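Local atomic coordinates of glucose dehydrogenase (Haloferax mediterranei, PDB entry 2B5W), a protein that catalyses the NAD(P)+-dependent oxidation of D-glucose and several other aldose sugars, with a preference for NADP+, using a catalytic zinc ion. Residues I246-G251 with G269-V274; E156-H161 with V299-S304. The protein carries 1 engineered substitution. All coordinates share one frame; numbering follows the deposited sequence.

Interaction 1: I246-G251 with G269-V274. With NAP (NADP nicotinamide-adenine-dinucleotide phosphate), chain I.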
loop_
_atom_site.group_PDB
_atom_site.type_symbol
_atom_site.label_atom_id
_atom_site.label_comp_id
_atom_site.label_asym_id
_atom_site.label_seq_id
_atom_site.Cartn_x
_atom_site.Cartn_y
_atom_site.Cartn_z
ATOM N N ILE A 246 8.175 8.264 0.447
ATOM C CA ILE A 246 9.076 8.078 -0.684
ATOM C C ILE A 246 8.285 8.020 -1.979
ATOM O O ILE A 246 7.254 7.361 -2.056
ATOM C CB ILE A 246 9.921 6.803 -0.474
ATOM C CG1 ILE A 246 10.825 7.006 0.739
ATOM C CG2 ILE A 246 10.708 6.482 -1.743
ATOM C CD1 ILE A 246 11.682 5.783 1.110
ATOM N N TYR A 247 8.738 8.763 -2.982
ATOM C CA TYR A 247 8.193 8.724 -4.324
ATOM C C TYR A 247 9.260 8.220 -5.249
ATOM O O TYR A 247 10.281 8.889 -5.448
ATOM C CB TYR A 247 7.805 10.158 -4.710
ATOM C CG TYR A 247 7.019 10.341 -5.975
ATOM C CD1 TYR A 247 7.643 10.318 -7.218
ATOM C CD2 TYR A 247 5.648 10.594 -5.933
ATOM C CE1 TYR A 247 6.938 10.545 -8.379
ATOM C CE2 TYR A 247 4.938 10.799 -7.110
ATOM C CZ TYR A 247 5.582 10.770 -8.315
ATOM O OH TYR A 247 4.928 10.994 -9.519
ATOM N N GLU A 248 9.025 7.063 -5.834
ATOM C CA GLU A 248 9.966 6.449 -6.744
ATOM C C GLU A 248 9.687 6.824 -8.190
ATOM O O GLU A 248 8.622 6.572 -8.713
ATOM C CB GLU A 248 9.965 4.942 -6.540
ATOM C CG GLU A 248 10.841 4.175 -7.511
ATOM C CD GLU A 248 10.187 3.917 -8.848
ATOM O OE1 GLU A 248 9.011 3.450 -8.870
ATOM O OE2 GLU A 248 10.799 4.183 -9.910
ATOM N N ALA A 249 10.680 7.418 -8.848
ATOM C CA ALA A 249 10.587 7.860 -10.228
ATOM C C ALA A 249 11.912 7.623 -10.974
ATOM O O ALA A 249 12.402 8.507 -11.681
ATOM C CB ALA A 249 10.188 9.318 -10.274
ATOM N N THR A 250 12.495 6.447 -10.763
ATOM C CA THR A 250 13.709 6.050 -11.457
ATOM C C THR A 250 13.496 4.924 -12.440
ATOM O O THR A 250 14.265 4.757 -13.385
ATOM C CB THR A 250 14.780 5.569 -10.475
ATOM O OG1 THR A 250 14.259 4.497 -9.672
ATOM C CG2 THR A 250 15.212 6.651 -9.537
ATOM N N GLY A 251 12.497 4.082 -12.200
ATOM C CA GLY A 251 12.352 2.871 -12.984
ATOM C C GLY A 251 13.415 1.839 -12.648
ATOM O O GLY A 251 13.636 0.920 -13.444
ATOM N N GLY A 269 5.614 4.327 0.383
ATOM C CA GLY A 269 6.261 4.597 -0.868
ATOM C C GLY A 269 5.298 4.497 -2.021
ATOM O O GLY A 269 4.547 3.528 -2.146
ATOM N N ALA A 270 5.279 5.541 -2.827
ATOM C CA ALA A 270 4.579 5.559 -4.091
ATOM C C ALA A 270 5.540 5.111 -5.179
ATOM O O ALA A 270 6.646 5.632 -5.272
ATOM C CB ALA A 270 4.086 6.942 -4.380
ATOM N N LEU A 271 5.097 4.190 -6.024
ATOM C CA LEU A 271 5.937 3.643 -7.096
ATOM C C LEU A 271 5.372 4.117 -8.423
ATOM O O LEU A 271 4.179 3.916 -8.691
ATOM C CB LEU A 271 5.992 2.109 -7.036
ATOM C CG LEU A 271 6.444 1.508 -5.712
ATOM C CD1 LEU A 271 6.374 0.003 -5.836
ATOM C CD2 LEU A 271 7.855 1.973 -5.315
ATOM N N LEU A 272 6.203 4.773 -9.255
ATOM C CA LEU A 272 5.818 5.266 -10.576
ATOM C C LEU A 272 6.610 4.609 -11.706
ATOM O O LEU A 272 6.202 4.615 -12.857
ATOM C CB LEU A 272 5.997 6.771 -10.703
ATOM C CG LEU A 272 4.945 7.672 -10.031
ATOM C CD1 LEU A 272 3.602 7.598 -10.720
ATOM C CD2 LEU A 272 4.853 7.412 -8.524
ATOM N N GLY A 273 7.756 4.053 -11.368
ATOM C CA GLY A 273 8.667 3.550 -12.383
ATOM C C GLY A 273 8.176 2.341 -13.139
ATOM O O GLY A 273 7.435 1.514 -12.592
ATOM N N VAL A 274 8.633 2.202 -14.388
ATOM C CA VAL A 274 8.183 1.102 -15.240
ATOM C C VAL A 274 9.395 0.273 -15.736
ATOM O O VAL A 274 9.813 0.424 -16.884
ATOM C CB VAL A 274 7.350 1.627 -16.424
ATOM C CG1 VAL A 274 6.724 0.482 -17.210
ATOM C CG2 VAL A 274 6.247 2.564 -15.916
HETATM P PA NAP I . 13.746 9.893 -16.758
HETATM O O1A NAP I . 14.367 8.811 -17.502
HETATM O O2A NAP I . 13.908 11.265 -17.428
HETATM O O5B NAP I . 14.348 10.010 -15.305
HETATM C C5B NAP I . 14.762 8.920 -14.526
HETATM C C4B NAP I . 15.900 9.508 -13.721
HETATM O O4B NAP I . 16.246 8.574 -12.724
HETATM C C3B NAP I . 17.160 9.805 -14.557
HETATM O O3B NAP I . 17.558 11.165 -14.490
HETATM C C2B NAP I . 18.215 8.870 -13.963
HETATM O O2B NAP I . 19.504 9.442 -13.817
HETATM C C1B NAP I . 17.651 8.557 -12.598
HETATM N N9A NAP I . 18.070 7.247 -12.140
HETATM C C8A NAP I . 17.843 6.042 -12.763
HETATM N N7A NAP I . 18.400 5.068 -12.018
HETATM C C5A NAP I . 19.026 5.653 -10.943
HETATM C C6A NAP I . 19.763 5.167 -9.858
HETATM N N6A NAP I . 20.070 3.860 -9.713
HETATM N N1A NAP I . 20.250 6.049 -8.922
HETATM C C2A NAP I . 20.001 7.401 -9.019
HETATM N N3A NAP I . 19.278 7.900 -10.089
HETATM C C4A NAP I . 18.790 7.039 -11.016
HETATM O O3 NAP I . 12.165 9.705 -16.692
HETATM P PN NAP I . 10.989 10.672 -16.141
HETATM O O1N NAP I . 11.426 11.477 -14.964
HETATM O O2N NAP I . 10.236 11.337 -17.251
HETATM O O5D NAP I . 10.239 9.358 -15.627
HETATM C C5D NAP I . 10.643 8.716 -14.434
HETATM C C4D NAP I . 10.042 7.314 -14.345
HETATM O O4D NAP I . 8.622 7.450 -14.235
HETATM C C3D NAP I . 10.304 6.445 -15.577
HETATM O O3D NAP I . 10.595 5.113 -15.203
HETATM C C2D NAP I . 8.991 6.542 -16.346
HETATM O O2D NAP I . 8.741 5.489 -17.240
HETATM C C1D NAP I . 7.986 6.609 -15.197
HETATM N N1N NAP I . 6.711 7.277 -15.485
HETATM C C2N NAP I . 5.608 6.625 -15.027
HETATM C C3N NAP I . 4.379 7.206 -15.160
HETATM C C7N NAP I . 3.250 6.502 -14.466
HETATM O O7N NAP I . 2.014 7.038 -14.817
HETATM N N7N NAP I . 3.502 5.471 -13.615
HETATM C C4N NAP I . 4.208 8.441 -15.797
HETATM C C5N NAP I . 5.345 9.100 -16.249
HETATM C C6N NAP I . 6.608 8.520 -16.064
HETATM P P2B NAP I . 20.649 9.331 -15.007
HETATM O O1X NAP I . 20.273 10.077 -16.181
HETATM O O2X NAP I . 21.908 9.877 -14.302
HETATM O O3X NAP I . 20.849 7.854 -15.363
#

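Interaction 2: E156-H161 with V299-S304. With NAP (NADP nicotinamide-adenine-dinucleotide phosphate), chain I.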
loop_
_atom_site.group_PDB
_atom_site.type_symbol
_atom_site.label_atom_id
_atom_site.label_comp_id
_atom_site.label_asym_id
_atom_site.label_seq_id
_atom_site.Cartn_x
_atom_site.Cartn_y
_atom_site.Cartn_z
ATOM N N GLU A 156 -0.236 14.058 -8.847
ATOM C CA GLU A 156 -1.438 14.290 -8.050
ATOM C C GLU A 156 -2.152 12.951 -7.803
ATOM O O GLU A 156 -2.640 12.715 -6.701
ATOM C CB GLU A 156 -2.381 15.262 -8.726
ATOM C CG GLU A 156 -1.876 16.675 -8.920
ATOM C CD GLU A 156 -1.849 17.552 -7.680
ATOM O OE1 GLU A 156 -2.222 17.104 -6.564
ATOM O OE2 GLU A 156 -1.448 18.703 -7.847
ATOM N N LYS A 157 -2.256 12.097 -8.816
ATOM C CA LYS A 157 -2.908 10.813 -8.600
ATOM C C LYS A 157 -2.108 9.940 -7.634
ATOM O O LYS A 157 -2.660 9.335 -6.719
ATOM C CB LYS A 157 -3.121 10.040 -9.910
ATOM C CG LYS A 157 -3.688 8.634 -9.648
ATOM C CD LYS A 157 -3.882 7.770 -10.878
ATOM C CE LYS A 157 -4.088 6.309 -10.463
ATOM N NZ LYS A 157 -4.457 5.478 -11.609
ATOM N N ALA A 158 -0.791 9.848 -7.841
ATOM C CA ALA A 158 0.006 8.980 -7.027
ATOM C C ALA A 158 -0.061 9.398 -5.568
ATOM O O ALA A 158 -0.145 8.549 -4.695
ATOM C CB ALA A 158 1.463 8.921 -7.532
ATOM N N LEU A 159 0.008 10.701 -5.301
ATOM C CA LEU A 159 -0.085 11.199 -3.929
ATOM C C LEU A 159 -1.484 10.888 -3.385
ATOM O O LEU A 159 -1.634 10.500 -2.232
ATOM C CB LEU A 159 0.207 12.701 -3.845
ATOM C CG LEU A 159 1.602 13.121 -4.319
ATOM C CD1 LEU A 159 1.818 14.602 -4.176
ATOM C CD2 LEU A 159 2.693 12.376 -3.600
ATOM N N GLU A 160 -2.524 11.069 -4.201
ATOM C CA GLU A 160 -3.882 10.753 -3.717
ATOM C C GLU A 160 -3.957 9.307 -3.188
ATOM O O GLU A 160 -4.483 9.056 -2.088
ATOM C CB GLU A 160 -4.907 10.951 -4.822
ATOM C CG GLU A 160 -6.347 10.871 -4.315
ATOM C CD GLU A 160 -7.405 10.946 -5.404
ATOM O OE1 GLU A 160 -7.188 10.436 -6.523
ATOM O OE2 GLU A 160 -8.514 11.405 -5.065
ATOM N N HIS A 161 -3.469 8.357 -3.971
ATOM C CA HIS A 161 -3.552 6.957 -3.590
ATOM C C HIS A 161 -2.592 6.584 -2.462
ATOM O O HIS A 161 -2.961 5.880 -1.541
ATOM C CB HIS A 161 -3.346 6.040 -4.790
ATOM C CG HIS A 161 -4.466 6.086 -5.767
ATOM N ND1 HIS A 161 -5.317 5.014 -5.960
ATOM C CD2 HIS A 161 -4.866 7.043 -6.635
ATOM C CE1 HIS A 161 -6.227 5.342 -6.868
ATOM N NE2 HIS A 161 -5.961 6.559 -7.312
ATOM N N VAL A 299 2.455 1.600 -2.745
ATOM C CA VAL A 299 1.353 1.835 -3.631
ATOM C C VAL A 299 1.883 2.195 -5.024
ATOM O O VAL A 299 2.595 3.197 -5.196
ATOM C CB VAL A 299 0.433 2.957 -3.095
ATOM C CG1 VAL A 299 -0.760 3.160 -3.997
ATOM C CG2 VAL A 299 -0.067 2.669 -1.689
ATOM N N GLY A 300 1.482 1.422 -6.030
ATOM C CA GLY A 300 1.811 1.744 -7.395
ATOM C C GLY A 300 0.737 2.575 -8.039
ATOM O O GLY A 300 -0.443 2.526 -7.677
ATOM N N SER A 301 1.134 3.405 -8.996
ATOM C CA SER A 301 0.200 4.310 -9.650
ATOM C C SER A 301 0.584 4.527 -11.088
ATOM O O SER A 301 1.794 4.667 -11.395
ATOM C CB SER A 301 0.181 5.676 -8.930
ATOM O OG SER A 301 -0.812 6.539 -9.397
ATOM N N VAL A 302 -0.420 4.633 -11.950
ATOM C CA VAL A 302 -0.204 4.954 -13.360
ATOM C C VAL A 302 -1.294 5.850 -13.865
ATOM O O VAL A 302 -2.458 5.764 -13.416
ATOM C CB VAL A 302 -0.004 3.694 -14.205
ATOM C CG1 VAL A 302 -1.225 2.783 -14.194
ATOM C CG2 VAL A 302 0.417 4.045 -15.612
ATOM N N ASN A 303 -0.943 6.745 -14.790
ATOM C CA ASN A 303 -1.906 7.606 -15.443
ATOM C C ASN A 303 -2.532 8.565 -14.421
ATOM O O ASN A 303 -1.977 8.776 -13.319
ATOM C CB ASN A 303 -2.894 6.723 -16.259
ATOM C CG ASN A 303 -3.729 7.503 -17.276
ATOM O OD1 ASN A 303 -3.200 8.082 -18.256
ATOM N ND2 ASN A 303 -5.018 7.492 -17.085
ATOM N N SER A 304 -3.648 9.175 -14.778
ATOM C CA SER A 304 -4.326 10.204 -13.999
ATOM C C SER A 304 -5.592 10.550 -14.711
ATOM O O SER A 304 -5.761 10.219 -15.903
ATOM C CB SER A 304 -3.419 11.457 -13.821
ATOM O OG SER A 304 -3.064 11.991 -15.105
HETATM P PA NAP I . 13.746 9.893 -16.758
HETATM O O1A NAP I . 14.367 8.811 -17.502
HETATM O O2A NAP I . 13.908 11.265 -17.428
HETATM O O5B NAP I . 14.348 10.010 -15.305
HETATM C C5B NAP I . 14.762 8.920 -14.526
HETATM C C4B NAP I . 15.900 9.508 -13.721
HETATM O O4B NAP I . 16.246 8.574 -12.724
HETATM C C3B NAP I . 17.160 9.805 -14.557
HETATM O O3B NAP I . 17.558 11.165 -14.490
HETATM C C2B NAP I . 18.215 8.870 -13.963
HETATM O O2B NAP I . 19.504 9.442 -13.817
HETATM C C1B NAP I . 17.651 8.557 -12.598
HETATM N N9A NAP I . 18.070 7.247 -12.140
HETATM C C8A NAP I . 17.843 6.042 -12.763
HETATM N N7A NAP I . 18.400 5.068 -12.018
HETATM C C5A NAP I . 19.026 5.653 -10.943
HETATM C C6A NAP I . 19.763 5.167 -9.858
HETATM N N6A NAP I . 20.070 3.860 -9.713
HETATM N N1A NAP I . 20.250 6.049 -8.922
HETATM C C2A NAP I . 20.001 7.401 -9.019
HETATM N N3A NAP I . 19.278 7.900 -10.089
HETATM C C4A NAP I . 18.790 7.039 -11.016
HETATM O O3 NAP I . 12.165 9.705 -16.692
HETATM P PN NAP I . 10.989 10.672 -16.141
HETATM O O1N NAP I . 11.426 11.477 -14.964
HETATM O O2N NAP I . 10.236 11.337 -17.251
HETATM O O5D NAP I . 10.239 9.358 -15.627
HETATM C C5D NAP I . 10.643 8.716 -14.434
HETATM C C4D NAP I . 10.042 7.314 -14.345
HETATM O O4D NAP I . 8.622 7.450 -14.235
HETATM C C3D NAP I . 10.304 6.445 -15.577
HETATM O O3D NAP I . 10.595 5.113 -15.203
HETATM C C2D NAP I . 8.991 6.542 -16.346
HETATM O O2D NAP I . 8.741 5.489 -17.240
HETATM C C1D NAP I . 7.986 6.609 -15.197
HETATM N N1N NAP I . 6.711 7.277 -15.485
HETATM C C2N NAP I . 5.608 6.625 -15.027
HETATM C C3N NAP I . 4.379 7.206 -15.160
HETATM C C7N NAP I . 3.250 6.502 -14.466
HETATM O O7N NAP I . 2.014 7.038 -14.817
HETATM N N7N NAP I . 3.502 5.471 -13.615
HETATM C C4N NAP I . 4.208 8.441 -15.797
HETATM C C5N NAP I . 5.345 9.100 -16.249
HETATM C C6N NAP I . 6.608 8.520 -16.064
HETATM P P2B NAP I . 20.649 9.331 -15.007
HETATM O O1X NAP I . 20.273 10.077 -16.181
HETATM O O2X NAP I . 21.908 9.877 -14.302
HETATM O O3X NAP I . 20.849 7.854 -15.363
#

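Interaction 1: I246-G251 with G269-V274
E248 reaches across to G273, just past the neighbouring strand, at the C-terminal edge of the parallel Rossmann-fold sheet where NADP lies. Strands 243-248 and 267-271 run side by side here, with A270 N hydrogen-bonded to I246 O and E248 N to A270 O. The E248 chain is bent at chi2 (-82°), which carries its carboxylate forward between the two loops that follow the strands. OE1 accepts G273 N at 2.9 Å, on its syn side and 20° out of the carboxylate plane, and is also hydrogen-bonded to H288 of the second subunit. OE2 accepts T250 N and, at 2.9 Å, G251 N, so one carboxylate ties both cofactor loops together. With an alanine here the amides of T250, G251 and G273 would probably lose their shared acceptor, and the two loops would be freer to move apart beneath the cofactor. On the other face of the sheet, L272 CD2 sits over one face of the Y247 ring, shifted toward its rim, 3.7 Å from the centroid, in a CH-pi contact. Y247 OH is held by T155 of helix 149-164. The NADP carboxamide N7N donates to L272 O at 2.9 Å in an almost straight bond of 172°.

Interaction 2: E156-H161 with V299-S304
K157 lies stretched along the backbone of V302, N303 and S304, and its ammonium group closes the contact: NZ donates to V302 O at 2.7 Å, in the plane of that carbonyl. It does so with CG anti to the backbone N (chi1 175°) and the methylenes beyond extended, CD passing 3.3 Å from N303 O. A salt bridge to D105 gives the same ammonium a second partner. The close packing continues at A158, where the small side chain is consistent with the close approach of S301, just past the strand: A158 CB meets S301 CB at 3.8 Å, and S301 OG is wedged against A158 CA at 3.5 Å, buried with no polar partner in the model. Toward H161 the fit slackens to a single apolar touch, H161 CB to V299 CG1 at 4.0 Å, and there the second subunit packs against both. E156 and E160, both partly exposed, take no part and are hydrogen-bonded to T315 and H308, respectively, of helix 306-318. S301 O accepts N7N of the NADP carboxamide at 2.9 Å and N303 N donates to its O7N at 3.0 Å, a two-point grip at the end of a Rossmann-fold strand, as in zinc-containing alcohol dehydrogenases.

Both contacts are buried and belong to the same nucleotide-binding domain. Interaction 1 joins two neighbouring strands of the parallel sheet; interaction 2 packs helix 149-164 against the next strand, 297-300, the outermost of this sheet within the chain. They meet directly, through backbone bonds between 269-271 and V299 and through L272, which touches both A158 and S301. Their chemistry follows from place: strand pairing and a carboxylate gathering loop amides in interaction 1, a lysine on a carbonyl and close small-residue packing in interaction 2. Both reach the second subunit, where V299 carries the sheet on as an antiparallel pairing, and together they supply both acceptors for the nicotinamide N7N.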